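Local coordinates for protein KLLA0C04147p (Kluyveromyces lactis, PDB 5H2A) that probably binds sterols and carries them between membranes as an Osh1-type oxysterol-binding protein, represented here by its ankyrin-repeat domain alone, at residues K12-L15 / K16-L19; Q29-C32 / H33-N37; S65-K68 / D69-N73. All coordinates share one frame; numbering follows the deposited sequence.

Overall arrangement
Each contact is a short run of about two helical turns on one of three helices in the all-helical ankyrin domain of Osh1, and they follow one another along the chain: contact 1 on helix 12-25, contact 2 on helix 28-38 and contact 3 on helix 64-74. Contact 2 lies in the middle, its centre about 14 Å from those of the other two, whereas contacts 1 and 3 are about 20 Å apart between centres and do not touch. Leu31 of contact 2 joins them, meeting Leu19 of contact 1 and Ile70 of contact 3. All three lie on the same side of the chain's centre, where these apolar side chains connect the three helices.

Contact 1 of 3, residues K12-L15 / K16-L19; sequences KPLL and KLKL
Backbone bonding between Lys12-Leu15 and Lys16-Leu19 is that of a regular alpha helix in its first turns. Lys16 N donates to Lys12 O (2.9 Å), and Leu17 N, Lys18 N and Leu19 N repeat the i to i+4 step onto Pro13, Leu14 and Leu15. Pro13 suits this place because a residue in the first turn needs no amide hydrogen of its own, while its carbonyl still accepts from Leu17 N at 2.9 Å.

Among the side chains, Lys18 lies against the preceding turn. Its CG sits beside the backbone N (chi1 -70°), which carries the start of the chain over Leu14 O, 3.5 Å from CG. The rest runs out extended and crosses the Leu14 side chain at a slant; NZ, 4.0 Å from Leu14 CD2, forms a salt bridge with Glu38. Lysine suits the place because its flexible stem can lie along the Leu14 carbonyl while the ammonium group reaches beyond the helix to a carboxylate. Lys16 NZ is hydrogen-bonded to Tyr57 OH.

Leu14 CD1 and Leu17 CD2, 4.5 Å apart, meet more loosely on an exposed flank. The buried leucines face the fold: Leu15 packs on Val47 of helix 45-51 and on Phe39, and Leu19 on Val50 of that helix and on Ile54 and Tyr57 of helix 54-61.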
loop_
_atom_site.group_PDB
_atom_site.type_symbol
_atom_site.label_atom_id
_atom_site.label_comp_id
_atom_site.label_asym_id
_atom_site.label_seq_id
_atom_site.Cartn_x
_atom_site.Cartn_y
_atom_site.Cartn_z
ATOM N N LYS A 12 -22.385 -5.936 -20.404
ATOM C CA LYS A 12 -21.110 -6.415 -19.878
ATOM C C LYS A 12 -20.594 -7.635 -20.632
ATOM O O LYS A 12 -19.412 -7.637 -21.019
ATOM C CB LYS A 12 -21.225 -6.682 -18.375
ATOM C CG LYS A 12 -19.968 -7.312 -17.782
ATOM C CD LYS A 12 -20.023 -7.441 -16.250
ATOM C CE LYS A 12 -20.311 -6.100 -15.596
ATOM N NZ LYS A 12 -19.965 -6.103 -14.142
ATOM N N PRO A 13 -21.400 -8.688 -20.883
ATOM C CA PRO A 13 -20.883 -9.819 -21.680
ATOM C C PRO A 13 -20.331 -9.415 -23.033
ATOM O O PRO A 13 -19.296 -9.944 -23.437
ATOM C CB PRO A 13 -22.110 -10.740 -21.829
ATOM C CG PRO A 13 -22.945 -10.446 -20.622
ATOM C CD PRO A 13 -22.768 -8.947 -20.389
ATOM N N LEU A 14 -21.000 -8.510 -23.762
ATOM C CA LEU A 14 -20.515 -8.130 -25.088
ATOM C C LEU A 14 -19.231 -7.308 -25.015
ATOM O O LEU A 14 -18.338 -7.456 -25.865
ATOM C CB LEU A 14 -21.596 -7.337 -25.821
ATOM C CG LEU A 14 -21.681 -7.555 -27.318
ATOM C CD1 LEU A 14 -22.070 -9.009 -27.565
ATOM C CD2 LEU A 14 -22.709 -6.598 -27.900
ATOM N N LEU A 15 -19.144 -6.387 -24.054
ATOM C CA LEU A 15 -17.900 -5.643 -23.873
ATOM C C LEU A 15 -16.759 -6.595 -23.573
ATOM O O LEU A 15 -15.664 -6.469 -24.134
ATOM C CB LEU A 15 -18.031 -4.651 -22.714
ATOM C CG LEU A 15 -18.478 -3.231 -22.995
ATOM C CD1 LEU A 15 -18.408 -2.453 -21.682
ATOM C CD2 LEU A 15 -17.587 -2.609 -24.059
ATOM N N LYS A 16 -17.009 -7.554 -22.680
ATOM C CA LYS A 16 -16.003 -8.546 -22.333
ATOM C C LYS A 16 -15.604 -9.373 -23.544
ATOM O O LYS A 16 -14.417 -9.662 -23.741
ATOM C CB LYS A 16 -16.541 -9.439 -21.211
ATOM C CG LYS A 16 -15.577 -10.487 -20.718
ATOM C CD LYS A 16 -16.092 -11.119 -19.414
ATOM C CE LYS A 16 -15.079 -12.093 -18.837
ATOM N NZ LYS A 16 -15.298 -12.368 -17.379
ATOM N N LEU A 17 -16.580 -9.755 -24.377
ATOM C CA LEU A 17 -16.268 -10.539 -25.574
ATOM C C LEU A 17 -15.324 -9.778 -26.499
ATOM O O LEU A 17 -14.332 -10.330 -26.992
ATOM C CB LEU A 17 -17.555 -10.886 -26.331
ATOM C CG LEU A 17 -17.455 -11.907 -27.471
ATOM C CD1 LEU A 17 -17.145 -13.291 -26.892
ATOM C CD2 LEU A 17 -18.756 -11.935 -28.264
ATOM N N LYS A 18 -15.649 -8.514 -26.772
ATOM C CA LYS A 18 -14.811 -7.683 -27.629
ATOM C C LYS A 18 -13.430 -7.482 -27.024
ATOM O O LYS A 18 -12.418 -7.557 -27.732
ATOM C CB LYS A 18 -15.482 -6.330 -27.866
ATOM C CG LYS A 18 -16.732 -6.392 -28.756
ATOM C CD LYS A 18 -17.569 -5.112 -28.651
ATOM C CE LYS A 18 -18.810 -5.184 -29.565
ATOM N NZ LYS A 18 -19.828 -4.129 -29.257
ATOM N N LEU A 19 -13.371 -7.245 -25.713
ATOM C CA LEU A 19 -12.101 -6.973 -25.050
ATOM C C LEU A 19 -11.191 -8.193 -25.049
ATOM O O LEU A 19 -9.989 -8.081 -25.337
ATOM C CB LEU A 19 -12.358 -6.505 -23.617
ATOM C CG LEU A 19 -11.080 -6.291 -22.801
ATOM C CD1 LEU A 19 -10.298 -5.100 -23.358
ATOM C CD2 LEU A 19 -11.444 -6.075 -21.312
#

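Contact 2 of 3, residues Q29-C32 / H33-N37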
loop_
_atom_site.group_PDB
_atom_site.type_symbol
_atom_site.label_atom_id
_atom_site.label_comp_id
_atom_site.label_asym_id
_atom_site.label_seq_id
_atom_site.Cartn_x
_atom_site.Cartn_y
_atom_site.Cartn_z
ATOM N N GLN A 29 -1.766 -0.363 -29.522
ATOM C CA GLN A 29 -2.481 0.671 -30.266
ATOM C C GLN A 29 -3.852 0.179 -30.725
ATOM O O GLN A 29 -4.812 0.960 -30.753
ATOM C CB GLN A 29 -1.638 1.160 -31.452
ATOM C CG GLN A 29 -1.456 0.116 -32.565
ATOM C CD GLN A 29 -0.325 0.496 -33.515
ATOM O OE1 GLN A 29 0.860 0.282 -33.223
ATOM N NE2 GLN A 29 -0.687 1.072 -34.646
ATOM N N GLN A 30 -3.981 -1.114 -31.035
ATOM C CA GLN A 30 -5.294 -1.665 -31.362
ATOM C C GLN A 30 -6.208 -1.695 -30.140
ATOM O O GLN A 30 -7.418 -1.462 -30.256
ATOM C CB GLN A 30 -5.124 -3.067 -31.953
ATOM C CG GLN A 30 -4.563 -3.006 -33.371
ATOM C CD GLN A 30 -4.050 -4.330 -33.890
ATOM O OE1 GLN A 30 -3.485 -5.135 -33.147
ATOM N NE2 GLN A 30 -4.212 -4.547 -35.198
ATOM N N LEU A 31 -5.653 -2.018 -28.970
ATOM C CA LEU A 31 -6.435 -1.981 -27.735
ATOM C C LEU A 31 -6.931 -0.562 -27.454
ATOM O O LEU A 31 -8.107 -0.353 -27.117
ATOM C CB LEU A 31 -5.582 -2.502 -26.573
ATOM C CG LEU A 31 -6.208 -2.389 -25.177
ATOM C CD1 LEU A 31 -7.510 -3.226 -25.099
ATOM C CD2 LEU A 31 -5.209 -2.812 -24.109
ATOM N N CYS A 32 -6.046 0.434 -27.594
ATOM C CA CYS A 32 -6.481 1.827 -27.416
ATOM C C CYS A 32 -7.647 2.165 -28.340
ATOM O O CYS A 32 -8.638 2.777 -27.921
ATOM C CB CYS A 32 -5.313 2.794 -27.669
ATOM S SG CYS A 32 -4.027 2.771 -26.415
ATOM N N HIS A 33 -7.532 1.787 -29.613
ATOM C CA HIS A 33 -8.589 2.061 -30.584
ATOM C C HIS A 33 -9.911 1.410 -30.177
ATOM O O HIS A 33 -10.985 2.010 -30.339
ATOM C CB HIS A 33 -8.144 1.561 -31.955
ATOM C CG HIS A 33 -9.081 1.906 -33.071
ATOM N ND1 HIS A 33 -9.962 0.995 -33.611
ATOM C CD2 HIS A 33 -9.244 3.049 -33.775
ATOM C CE1 HIS A 33 -10.643 1.567 -34.588
ATOM N NE2 HIS A 33 -10.226 2.813 -34.708
ATOM N N LEU A 34 -9.854 0.179 -29.658
ATOM C CA LEU A 34 -11.058 -0.494 -29.174
ATOM C C LEU A 34 -11.707 0.293 -28.043
ATOM O O LEU A 34 -12.936 0.475 -28.010
ATOM C CB LEU A 34 -10.719 -1.904 -28.678
ATOM C CG LEU A 34 -11.895 -2.706 -28.087
ATOM C CD1 LEU A 34 -12.827 -3.192 -29.204
ATOM C CD2 LEU A 34 -11.420 -3.870 -27.224
ATOM N N ILE A 35 -10.896 0.747 -27.090
ATOM C CA ILE A 35 -11.426 1.543 -25.975
ATOM C C ILE A 35 -12.141 2.787 -26.499
ATOM O O ILE A 35 -13.249 3.130 -26.064
ATOM C CB ILE A 35 -10.288 1.927 -25.011
ATOM C CG1 ILE A 35 -9.593 0.696 -24.422
ATOM C CG2 ILE A 35 -10.762 2.909 -23.925
ATOM C CD1 ILE A 35 -10.517 -0.349 -23.846
ATOM N N ALA A 36 -11.509 3.494 -27.433
ATOM C CA ALA A 36 -12.100 4.740 -27.929
ATOM C C ALA A 36 -13.430 4.485 -28.627
ATOM O O ALA A 36 -14.367 5.291 -28.524
ATOM C CB ALA A 36 -11.126 5.438 -28.882
ATOM N N ASN A 37 -13.546 3.354 -29.312
ATOM C CA ASN A 37 -14.713 3.098 -30.138
ATOM C C ASN A 37 -15.812 2.302 -29.432
ATOM O O ASN A 37 -16.990 2.462 -29.771
ATOM C CB ASN A 37 -14.275 2.385 -31.416
ATOM C CG ASN A 37 -13.602 3.337 -32.389
ATOM O OD1 ASN A 37 -12.371 3.440 -32.440
ATOM N ND2 ASN A 37 -14.413 4.093 -33.113
#
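Four i to i+4 backbone bonds tie Gln29-Cys32 to His33-Asn37. His33 N gives its hydrogen to Gln29 O at 3.1 Å, and Leu34 N to Gln30 O at 3.0 Å. Ile35 N and Ala36 N donate in the same way to Leu31 O and Cys32 O, each at 3.0 Å. Gln30 turns its OE1 back to the amide N of Asn27, just ahead of the helix, a use of the side chain that suits an exposed position near a helix start.

Outward from the backbone, the packing is aliphatic and centres on Leu31. Its CD1 lies 4.3 Å from Ile35 CD1, one turn along, and 4.5 Å from Leu34 CD2, three residues on. Ile35 is steered by its first torsion (chi1 -60°), which sets CG1 beside the backbone N and 3.3 Å from Leu31 O, with CD1 continuing toward the leucine. The same CG1-CD1 arm thus passes the carbonyl oxygen and then meets the leucine methyl.

Leucine and isoleucine belong here because this face is enclosed by other helices. Leu31 packs on Cys22 and Leu23 of helix 12-25, and Trp74 of helix 64-74 meets Leu31, Cys32 and Ile35. His33 and Ala36, by contrast, lie on the exposed side. An amphipathic helix of this kind, its apolar stripe set against neighbouring helices, is consistent with the stacked helices of the ankyrin domain to which this chain belongs.

Contact 3 of 3, residues S65-K68 / D69-N73; sequences SLIK and DIVQN
Leu66 lies slantwise across Ile70, one turn further along, with Leu66 CG 4.0 Å from Ile70 CD1. The isoleucine gets there because CG1 stands beside its backbone N (chi1 -70°) and passes 3.4 Å from Leu66 O, so that its terminal methyl faces back along the helix. The leucine offers its branch point from the other direction, CG being anti to the backbone N (chi1 176°). On the next strip of the helix, Ile67 and Val71 form a second apolar pair, touching through their CG2 methyls at 4.2 Å. Val71 CG2 also rests 3.3 Å from Ile67 O, so the beta-branched side chain shields the carbonyl that bonds its own amide.

Beneath these pairs the backbone keeps the alpha-helical pattern: Ile70 N donates to Leu66 O and Val71 N to Ile67 O, both at 2.9 Å. Gln72 N binds Lys68 O in the same way.

Asp69 occupies the more polar side. Its N donates to Ser65 O at 3.2 Å, and a water placed near both residues donates to that same carbonyl oxygen and, more weakly, to Asp69 OD1. Ser65 O thus has both an amide and a water as donors. Asn73 bonds Asp69 O through its backbone N, with a weak second bond from ND2.

The apolar pairs serve several neighbours: Leu66 packs on Phe28 of helix 28-38 and Ile70 on Ala58 of helix 54-61, while Ile67 and Val71 both pack on Leu55 of the latter. The chemistry implies a helix divided by surroundings, with branched aliphatic residues filling buried interfaces between helices, and Lys68 and Gln72 placed where the helix is exposed, although the Lys68 side chain also touches Val113 of helix 108-115.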
loop_
_atom_site.group_PDB
_atom_site.type_symbol
_atom_site.label_atom_id
_atom_site.label_comp_id
_atom_site.label_asym_id
_atom_site.label_seq_id
_atom_site.Cartn_x
_atom_site.Cartn_y
_atom_site.Cartn_z
ATOM N N SER A 65 4.326 -8.719 -23.694
ATOM C CA SER A 65 4.624 -7.431 -24.319
ATOM C C SER A 65 3.442 -6.469 -24.200
ATOM O O SER A 65 3.627 -5.267 -23.960
ATOM C CB SER A 65 5.004 -7.624 -25.784
ATOM O OG SER A 65 3.942 -8.246 -26.504
ATOM N N LEU A 66 2.224 -6.975 -24.380
ATOM C CA LEU A 66 1.049 -6.116 -24.248
ATOM C C LEU A 66 0.811 -5.732 -22.793
ATOM O O LEU A 66 0.449 -4.584 -22.500
ATOM C CB LEU A 66 -0.178 -6.804 -24.840
ATOM C CG LEU A 66 -1.526 -6.081 -24.704
ATOM C CD1 LEU A 66 -1.480 -4.668 -25.277
ATOM C CD2 LEU A 66 -2.597 -6.902 -25.396
ATOM N N ILE A 67 1.016 -6.673 -21.870
ATOM C CA ILE A 67 0.903 -6.359 -20.446
ATOM C C ILE A 67 1.862 -5.240 -20.070
ATOM O O ILE A 67 1.483 -4.278 -19.386
ATOM C CB ILE A 67 1.143 -7.624 -19.603
ATOM C CG1 ILE A 67 -0.013 -8.604 -19.808
ATOM C CG2 ILE A 67 1.305 -7.246 -18.110
ATOM C CD1 ILE A 67 0.309 -10.021 -19.350
ATOM N N LYS A 68 3.110 -5.316 -20.546
ATOM C CA LYS A 68 4.075 -4.248 -20.254
ATOM C C LYS A 68 3.608 -2.896 -20.758
ATOM O O LYS A 68 3.775 -1.875 -20.073
ATOM C CB LYS A 68 5.438 -4.574 -20.864
ATOM C CG LYS A 68 6.192 -5.635 -20.089
ATOM C CD LYS A 68 7.375 -6.160 -20.905
ATOM C CE LYS A 68 8.034 -7.337 -20.221
ATOM N NZ LYS A 68 9.227 -7.783 -21.003
ATOM N N ASP A 69 3.064 -2.857 -21.972
ATOM C CA ASP A 69 2.576 -1.600 -22.524
ATOM C C ASP A 69 1.426 -1.037 -21.694
ATOM O O ASP A 69 1.343 0.182 -21.474
ATOM C CB ASP A 69 2.120 -1.813 -23.976
ATOM C CG ASP A 69 3.286 -1.941 -24.958
ATOM O OD1 ASP A 69 4.387 -1.451 -24.647
ATOM O OD2 ASP A 69 3.092 -2.535 -26.051
ATOM N N ILE A 70 0.483 -1.898 -21.294
ATOM C CA ILE A 70 -0.627 -1.448 -20.453
ATOM C C ILE A 70 -0.099 -0.887 -19.139
ATOM O O ILE A 70 -0.532 0.175 -18.673
ATOM C CB ILE A 70 -1.616 -2.606 -20.203
ATOM C CG1 ILE A 70 -2.381 -2.964 -21.488
ATOM C CG2 ILE A 70 -2.591 -2.249 -19.076
ATOM C CD1 ILE A 70 -3.060 -4.351 -21.388
ATOM N N VAL A 71 0.838 -1.605 -18.513
ATOM C CA VAL A 71 1.379 -1.166 -17.225
ATOM C C VAL A 71 2.115 0.156 -17.388
ATOM O O VAL A 71 1.917 1.099 -16.611
ATOM C CB VAL A 71 2.296 -2.250 -16.627
ATOM C CG1 VAL A 71 3.125 -1.669 -15.463
ATOM C CG2 VAL A 71 1.470 -3.480 -16.186
ATOM N N GLN A 72 2.964 0.253 -18.420
ATOM C CA GLN A 72 3.767 1.460 -18.588
ATOM C C GLN A 72 2.900 2.668 -18.920
ATOM O O GLN A 72 3.154 3.778 -18.428
ATOM C CB GLN A 72 4.823 1.238 -19.670
ATOM C CG GLN A 72 5.740 2.436 -19.868
ATOM C CD GLN A 72 6.351 2.929 -18.561
ATOM O OE1 GLN A 72 7.060 2.186 -17.871
ATOM N NE2 GLN A 72 6.074 4.186 -18.211
ATOM N N ASN A 73 1.867 2.482 -19.737
ATOM C CA ASN A 73 1.117 3.626 -20.258
ATOM C C ASN A 73 -0.118 4.004 -19.451
ATOM O O ASN A 73 -0.537 5.172 -19.507
ATOM C CB ASN A 73 0.713 3.360 -21.703
ATOM C CG ASN A 73 1.914 3.321 -22.621
ATOM O OD1 ASN A 73 2.707 4.260 -22.643
ATOM N ND2 ASN A 73 2.097 2.213 -23.320
HETATM O O HOH W 1 6.327 -4.196 -24.598
#